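Local coordinates for 3-dehydroquinate dehydratase (Enterococcus faecalis, PDB 4PH6), which catalyses the cis-dehydration of 3-dehydroquinate to 3-dehydroshikimate, the third step of the chorismate pathway, by way of an imine intermediate with an active-site lysine, at residues Glu31-Glu36 with Cys65-Gln70; Leu116-Phe121 with Leu125-Leu130. All coordinates share one frame; numbering follows the deposited sequence.

Contact 1 (Glu31-Glu36 with Cys65-Gln70); sequences EDILAE and CNLSQQ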
# COMPACT_ATOMS: atom_id res chain seq x y z
N GLU A 31 -14.88 -6.20 33.56
CA GLU A 31 -14.06 -7.39 33.75
C GLU A 31 -13.28 -7.78 32.49
O GLU A 31 -12.11 -8.16 32.56
CB GLU A 31 -14.94 -8.55 34.19
CG GLU A 31 -14.21 -9.85 34.39
CD GLU A 31 -15.12 -10.91 34.94
OE1 GLU A 31 -15.92 -11.47 34.16
OE2 GLU A 31 -15.02 -11.19 36.16
N ASP A 32 -13.94 -7.68 31.34
CA ASP A 32 -13.29 -7.96 30.07
C ASP A 32 -12.36 -6.82 29.65
O ASP A 32 -11.37 -7.05 28.96
CB ASP A 32 -14.33 -8.23 28.99
CG ASP A 32 -14.92 -9.60 29.10
OD1 ASP A 32 -16.08 -9.80 28.68
OD2 ASP A 32 -14.23 -10.50 29.63
N ILE A 33 -12.68 -5.60 30.06
CA ILE A 33 -11.84 -4.45 29.75
C ILE A 33 -10.50 -4.57 30.48
O ILE A 33 -9.44 -4.34 29.89
CB ILE A 33 -12.54 -3.11 30.09
CG1 ILE A 33 -13.57 -2.76 29.01
CG2 ILE A 33 -11.53 -1.98 30.22
CD1 ILE A 33 -14.48 -1.60 29.36
N LEU A 34 -10.54 -4.97 31.75
CA LEU A 34 -9.31 -5.20 32.51
C LEU A 34 -8.50 -6.37 31.94
O LEU A 34 -7.28 -6.28 31.84
CB LEU A 34 -9.62 -5.45 33.99
CG LEU A 34 -10.18 -4.24 34.74
CD1 LEU A 34 -10.38 -4.51 36.23
CD2 LEU A 34 -9.30 -3.02 34.50
N ALA A 35 -9.18 -7.46 31.57
CA ALA A 35 -8.47 -8.61 31.01
C ALA A 35 -7.70 -8.21 29.75
O ALA A 35 -6.51 -8.53 29.62
CB ALA A 35 -9.44 -9.76 30.71
N GLU A 36 -8.37 -7.49 28.85
CA GLU A 36 -7.77 -7.10 27.59
C GLU A 36 -6.64 -6.07 27.80
O GLU A 36 -5.72 -5.97 27.00
CB GLU A 36 -8.83 -6.55 26.64
CG GLU A 36 -9.86 -7.59 26.22
CD GLU A 36 -10.74 -7.13 25.07
OE1 GLU A 36 -10.46 -6.07 24.47
OE2 GLU A 36 -11.72 -7.85 24.76
N CYS A 65 -13.81 6.83 35.73
CA CYS A 65 -12.53 7.34 36.22
C CYS A 65 -11.76 6.25 36.97
O CYS A 65 -10.56 6.08 36.75
CB CYS A 65 -12.73 8.55 37.14
SG CYS A 65 -13.26 10.04 36.26
N ASN A 66 -12.45 5.52 37.83
CA ASN A 66 -11.85 4.45 38.63
C ASN A 66 -11.39 3.31 37.75
O ASN A 66 -10.27 2.79 37.89
CB ASN A 66 -12.83 3.92 39.67
CG ASN A 66 -12.27 2.74 40.44
OD1 ASN A 66 -11.50 2.90 41.39
ND2 ASN A 66 -12.64 1.52 40.02
N LEU A 67 -12.26 2.90 36.85
CA LEU A 67 -11.92 1.87 35.91
C LEU A 67 -10.69 2.29 35.10
O LEU A 67 -9.83 1.46 34.80
CB LEU A 67 -13.10 1.56 34.99
CG LEU A 67 -12.85 0.40 34.02
CD1 LEU A 67 -12.25 -0.78 34.74
CD2 LEU A 67 -14.15 -0.00 33.31
N SER A 68 -10.59 3.58 34.78
CA SER A 68 -9.45 4.06 33.99
C SER A 68 -8.15 3.87 34.78
O SER A 68 -7.10 3.60 34.20
CB SER A 68 -9.63 5.52 33.58
OG SER A 68 -9.51 6.39 34.68
N GLN A 69 -8.24 4.00 36.10
CA GLN A 69 -7.09 3.78 36.98
C GLN A 69 -6.60 2.33 36.94
O GLN A 69 -5.41 2.07 36.80
CB GLN A 69 -7.43 4.19 38.41
CG GLN A 69 -7.12 5.64 38.72
CD GLN A 69 -5.63 5.95 38.56
OE1 GLN A 69 -4.76 5.09 38.76
NE2 GLN A 69 -5.33 7.20 38.21
N GLN A 70 -7.54 1.40 37.05
CA GLN A 70 -7.26 -0.03 37.00
C GLN A 70 -6.74 -0.51 35.64
O GLN A 70 -5.93 -1.44 35.56
CB GLN A 70 -8.52 -0.78 37.39
CG GLN A 70 -9.01 -0.40 38.77
CD GLN A 70 -10.39 -0.92 39.07
OE1 GLN A 70 -11.28 -0.88 38.22
NE2 GLN A 70 -10.59 -1.43 40.28

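Contact 2 (Leu116-Phe121 with Leu125-Leu130); sequences LDIELF and LAADTL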
# COMPACT_ATOMS: atom_id res chain seq x y z
N LEU A 116 -5.95 12.29 25.07
CA LEU A 116 -7.39 12.46 25.05
C LEU A 116 -7.85 12.73 23.63
O LEU A 116 -7.33 13.64 22.96
CB LEU A 116 -7.83 13.60 26.00
CG LEU A 116 -9.32 13.93 26.14
CD1 LEU A 116 -10.16 12.68 26.43
CD2 LEU A 116 -9.56 15.01 27.22
N ASP A 117 -8.81 11.93 23.18
CA ASP A 117 -9.43 12.08 21.88
C ASP A 117 -10.60 13.08 21.95
O ASP A 117 -11.54 12.91 22.73
CB ASP A 117 -9.92 10.71 21.38
CG ASP A 117 -10.63 10.80 20.03
OD1 ASP A 117 -11.74 11.36 19.98
OD2 ASP A 117 -10.11 10.26 19.02
N ILE A 118 -10.55 14.12 21.12
CA ILE A 118 -11.61 15.11 21.04
C ILE A 118 -11.97 15.37 19.58
O ILE A 118 -11.12 15.70 18.77
CB ILE A 118 -11.22 16.43 21.71
CG1 ILE A 118 -10.87 16.21 23.18
CG2 ILE A 118 -12.34 17.49 21.56
CD1 ILE A 118 -10.37 17.44 23.89
N GLU A 119 -13.24 15.20 19.24
CA GLU A 119 -13.66 15.40 17.87
C GLU A 119 -13.63 16.88 17.48
O GLU A 119 -14.17 17.73 18.18
CB GLU A 119 -15.04 14.79 17.66
CG GLU A 119 -15.01 13.29 17.86
CD GLU A 119 -16.36 12.63 17.75
OE1 GLU A 119 -17.38 13.32 17.55
OE2 GLU A 119 -16.40 11.39 17.88
N LEU A 120 -12.95 17.15 16.37
CA LEU A 120 -12.86 18.49 15.80
C LEU A 120 -14.19 19.23 15.81
O LEU A 120 -14.24 20.41 16.14
CB LEU A 120 -12.31 18.42 14.36
CG LEU A 120 -12.37 19.68 13.48
CD1 LEU A 120 -11.45 20.79 14.00
CD2 LEU A 120 -12.05 19.36 12.01
N PHE A 121 -15.26 18.54 15.44
CA PHE A 121 -16.57 19.15 15.22
C PHE A 121 -17.47 19.33 16.45
O PHE A 121 -18.49 19.88 16.35
CB PHE A 121 -17.36 18.46 14.09
CG PHE A 121 -16.78 18.67 12.73
CD1 PHE A 121 -16.59 17.63 11.90
CD2 PHE A 121 -16.40 19.88 12.31
CE1 PHE A 121 -16.03 17.79 10.67
CE2 PHE A 121 -15.83 20.06 11.08
CZ PHE A 121 -15.65 19.01 10.25
N LEU A 125 -16.06 25.86 21.81
CA LEU A 125 -15.88 26.65 22.99
C LEU A 125 -15.76 25.73 24.18
O LEU A 125 -14.88 25.87 24.95
CB LEU A 125 -17.03 27.62 23.16
CG LEU A 125 -17.21 28.42 24.45
CD1 LEU A 125 -17.27 27.62 25.72
CD2 LEU A 125 -16.11 29.45 24.56
N ALA A 126 -16.62 24.75 24.26
CA ALA A 126 -16.50 23.73 25.30
C ALA A 126 -15.24 22.92 25.12
O ALA A 126 -14.61 22.63 26.04
CB ALA A 126 -17.70 22.81 25.34
N ALA A 127 -14.93 22.57 23.90
CA ALA A 127 -13.78 21.71 23.63
C ALA A 127 -12.48 22.45 23.92
O ALA A 127 -11.56 21.86 24.49
CB ALA A 127 -13.81 21.20 22.18
N ASP A 128 -12.40 23.72 23.55
CA ASP A 128 -11.18 24.48 23.81
C ASP A 128 -10.90 24.57 25.31
O ASP A 128 -9.76 24.39 25.75
CB ASP A 128 -11.28 25.88 23.19
CG ASP A 128 -11.07 25.86 21.68
OD1 ASP A 128 -10.72 24.78 21.15
OD2 ASP A 128 -11.25 26.91 21.04
N THR A 129 -11.94 24.85 26.09
CA THR A 129 -11.79 24.95 27.53
C THR A 129 -11.28 23.62 28.09
O THR A 129 -10.43 23.61 28.97
CB THR A 129 -13.11 25.34 28.22
OG1 THR A 129 -13.59 26.56 27.65
CG2 THR A 129 -12.91 25.52 29.72
N LEU A 130 -11.82 22.53 27.56
CA LEU A 130 -11.40 21.18 27.94
C LEU A 130 -9.94 20.90 27.56
O LEU A 130 -9.17 20.34 28.35
CB LEU A 130 -12.31 20.15 27.28
CG LEU A 130 -11.88 18.70 27.46
CD1 LEU A 130 -11.93 18.30 28.95
CD2 LEU A 130 -12.72 17.76 26.60

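Contact 1 (Glu31-Glu36 with Cys65-Gln70)
L34 reaches across from helix 30-40 and sets one methyl against two residues of helix 61-73, L67 and Q70. Starting at its CB, which points toward the other helix, the side chain runs outward with CG anti to the carbonyl carbon (chi1 -67°). L34 CG already comes within 4.0 Å of L67 CD1. Of the two methyls beyond it, L34 CD2 does most of the touching: it lies 3.7 Å from L67 CD1 and, on the Q70 side, 3.7 Å from Q70 CB. That methyl therefore fits between two side chains three residues apart on the facing helix, one offering a branched tip and the other the base of its aliphatic chain.

L67 comes to meet it by a different route. Its CG is anti to the backbone N (chi1 -176°), which carries both methyls toward helix 30-40. CD1 goes to L34, while L67 CD2 points to I33 and stops 4.3 Å from I33 CD1, a looser touch. Q70 takes part through its CB, and its extended chain continues past the leucine. Everything exchanged between these two segments is apolar packing, and the area buried is modest, 181 Å².

The helices run in roughly the same direction, their local axes 28° apart and 10.4 Å from each other at closest approach, as suits successive outer helices of a (beta/alpha)8 barrel. Beneath them lies strand 47-51, which the chain passes through between the two helices: I33 and L67 both rest on its W50 and also touch Y55 in the loop that follows. V71, one residue beyond Q70, packs on I33 and L34, and on its far flank helix 61-73 meets helix 97-110 through C65 and S68.

Contact 2 (Leu116-Phe121 with Leu125-Leu130)
I118 is the main bump on the strand side, a branched side chain whose two arms fit against different residues of helix 124-136. One arm, CG2 of I118, rests on the methyl of A127, 4.0 Å from A127 CB. The other arm is the longer one. With CG1 anti to the carbonyl carbon (chi1 -59°), it ends in I118 CD1, which lies 3.6 Å from L130 CD2.

L130, three residues after A127, is the bump from the helix side. Its CD2 methyl sits over the shallow groove where the ends of I118 and L116 meet, two residues whose side chains leave the strand on the same face; beyond I118, L130 CD2 comes to 4.2 Å from L116 CD2. The two surfaces fit by apolar contact alone, and all four touching residues are buried.

Strand and helix run nearly antiparallel, at 162°, with their local axes 9.9 Å apart, as expected when a barrel strand turns back into the helix that covers it. This is the first half of the beta-alpha-beta unit formed by 115-119, 124-136 and 140-147. Strand 140-147 adjoins through backbone bonds and sets L143 against I118, whereas helix 97-110 closes the flank with F101 on A127 and Y104 on both leucines.

In the fold
Contact 1 joins two neighbouring helices of the barrel's outer layer; contact 2 joins a strand of the inner barrel to its own covering helix. Their centres are 24 Å apart and their nearest atoms about 10 Å, so they do not touch, but helix 97-110 packs against one segment of contact 1 and against contact 2 itself. Both lie near residues predicted to bind 3-dehydroquinate, W50 and R85. In contact 1, the I33 side chain lies about 3 Å from that of W50. In contact 2, I118 is about 8 Å from R85 by side chains, and its strand neighbours D117 and E119, pointing to the barrel interior, both form salt bridges with R85, probably helping to position it.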